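Local coordinates for periplasmic protein TorT (PDB 3O1I) that probably acts as a periplasmic binding protein in trimethylamine N-oxide sensing, working with a partner sensor protein, at residues I11-H14 with Y19-S22. Residues are numbered along the deposited sequence; the frame is centred on the assembly and turned at random.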
loop_
_atom_site.group_PDB
_atom_site.type_symbol
_atom_site.label_atom_id
_atom_site.label_comp_id
_atom_site.label_asym_id
_atom_site.label_seq_id
_atom_site.Cartn_x
_atom_site.Cartn_y
_atom_site.Cartn_z
ATOM N N ILE D 11 -23.964 -16.651 7.437
ATOM C CA ILE D 11 -23.221 -16.000 6.366
ATOM C C ILE D 11 -23.504 -14.505 6.235
ATOM O O ILE D 11 -24.476 -14.097 5.589
ATOM C CB ILE D 11 -23.519 -16.702 5.002
ATOM C CG1 ILE D 11 -23.150 -18.180 5.106
ATOM C CG2 ILE D 11 -22.735 -16.048 3.868
ATOM C CD1 ILE D 11 -21.795 -18.425 5.748
ATOM N N TYR D 12 -22.642 -13.692 6.841
ATOM C CA TYR D 12 -22.788 -12.238 6.780
ATOM C C TYR D 12 -22.268 -11.685 5.457
ATOM O O TYR D 12 -21.677 -12.406 4.656
ATOM C CB TYR D 12 -21.980 -11.569 7.874
ATOM C CG TYR D 12 -22.177 -12.099 9.268
ATOM C CD1 TYR D 12 -23.263 -12.915 9.596
ATOM C CD2 TYR D 12 -21.307 -11.712 10.290
ATOM C CE1 TYR D 12 -23.480 -13.321 10.918
ATOM C CE2 TYR D 12 -21.513 -12.111 11.599
ATOM C CZ TYR D 12 -22.603 -12.908 11.906
ATOM O OH TYR D 12 -22.808 -13.243 13.214
ATOM N N PRO D 13 -22.504 -10.394 5.199
ATOM C CA PRO D 13 -22.013 -9.794 3.953
ATOM C C PRO D 13 -20.622 -9.209 4.256
ATOM O O PRO D 13 -19.845 -8.908 3.353
ATOM C CB PRO D 13 -23.059 -8.732 3.654
ATOM C CG PRO D 13 -23.438 -8.264 5.024
ATOM C CD PRO D 13 -23.532 -9.544 5.828
ATOM N N HIS D 14 -20.345 -9.069 5.554
ATOM C CA HIS D 14 -19.080 -8.564 6.093
ATOM C C HIS D 14 -19.174 -8.469 7.615
ATOM O O HIS D 14 -20.162 -8.862 8.209
ATOM C CB HIS D 14 -18.770 -7.166 5.569
ATOM C CG HIS D 14 -19.685 -6.113 6.107
ATOM N ND1 HIS D 14 -20.746 -5.606 5.384
ATOM C CD2 HIS D 14 -19.721 -5.501 7.314
ATOM C CE1 HIS D 14 -21.398 -4.726 6.123
ATOM N NE2 HIS D 14 -20.797 -4.647 7.298
ATOM N N TYR D 19 -22.970 -2.276 13.216
ATOM C CA TYR D 19 -24.274 -2.842 12.931
ATOM C C TYR D 19 -24.166 -4.360 12.942
ATOM O O TYR D 19 -24.902 -5.028 13.674
ATOM C CB TYR D 19 -24.755 -2.357 11.567
ATOM C CG TYR D 19 -26.159 -2.771 11.170
ATOM C CD1 TYR D 19 -27.031 -3.362 12.083
ATOM C CD2 TYR D 19 -26.637 -2.512 9.881
ATOM C CE1 TYR D 19 -28.361 -3.681 11.723
ATOM C CE2 TYR D 19 -27.955 -2.825 9.509
ATOM C CZ TYR D 19 -28.814 -3.409 10.439
ATOM O OH TYR D 19 -30.122 -3.713 10.091
ATOM N N TRP D 20 -23.243 -4.904 12.147
ATOM C CA TRP D 20 -23.068 -6.348 12.102
ATOM C C TRP D 20 -22.190 -6.841 13.224
ATOM O O TRP D 20 -22.269 -8.007 13.600
ATOM C CB TRP D 20 -22.490 -6.802 10.769
ATOM C CG TRP D 20 -23.478 -6.739 9.650
ATOM C CD1 TRP D 20 -23.680 -5.700 8.790
ATOM C CD2 TRP D 20 -24.386 -7.773 9.251
ATOM N NE1 TRP D 20 -24.656 -6.021 7.869
ATOM C CE2 TRP D 20 -25.106 -7.289 8.129
ATOM C CE3 TRP D 20 -24.658 -9.066 9.727
ATOM C CZ2 TRP D 20 -26.083 -8.050 7.472
ATOM C CZ3 TRP D 20 -25.629 -9.827 9.072
ATOM C CH2 TRP D 20 -26.330 -9.310 7.951
ATOM N N LEU D 21 -21.340 -5.975 13.763
ATOM C CA LEU D 21 -20.502 -6.404 14.875
ATOM C C LEU D 21 -21.464 -6.710 16.010
ATOM O O LEU D 21 -21.133 -7.453 16.934
ATOM C CB LEU D 21 -19.529 -5.303 15.300
ATOM C CG LEU D 21 -19.014 -5.412 16.742
ATOM C CD1 LEU D 21 -18.286 -6.734 16.972
ATOM C CD2 LEU D 21 -18.101 -4.243 17.032
ATOM N N SER D 22 -22.658 -6.120 15.923
ATOM C CA SER D 22 -23.706 -6.327 16.919
ATOM C C SER D 22 -24.573 -7.510 16.496
ATOM O O SER D 22 -24.742 -8.447 17.275
ATOM C CB SER D 22 -24.544 -5.050 17.105
ATOM O OG SER D 22 -23.881 -4.159 17.998
#
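Trp-20 lays its indole against Tyr-12, Pro-13 and His-14 at the first strand-to-helix turn of a periplasmic binding protein. Strand 7-12 leads through this turn into helix 18-32, the first two elements of the beta-alpha-beta unit that ends in strand 37-42, next to strand 7-12 in the parallel sheet. All four residues are buried, and no hydrogen bond joins the two segments. Side chains make nearly all of the contact; the nearest CA atoms, those of His-14 and Trp-20, are 7.5 Å apart.

Pro-13 supplies the face contact. Its CD sits over the six-membered ring of Trp-20, 3.5 Å from the centroid and 15° off the ring normal, a CH-pi interaction. Its CG reaches the same part of the indole, near CZ2 and CE2. With chi1 of Trp-20 at -74°, CG lies beside the backbone N, a setting that carries the indole off the helix toward Pro-13.

The side chains of Tyr-12 and Trp-20 run antiparallel, one passing alongside the other. Their six-membered rings are tilted by 38°, an oblique pairing. Trp-20 CE3 lies over one face of the tyrosine ring, toward its rim, and CZ3 is 3.9 Å from Tyr-12 CD1. The phenol oxygen continues to Asn-24, its hydrogen-bond partner further along helix 18-32.

His-14 completes the aromatic cluster. Its side chain runs roughly perpendicular to that of Trp-20, and its ring also meets Tyr-46. NE2 also makes a weak hydrogen bond to Asp-17 OD2. At the pyrrole end of the indole, His-14 NE2 lies 3.4 Å from Trp-20 CD1.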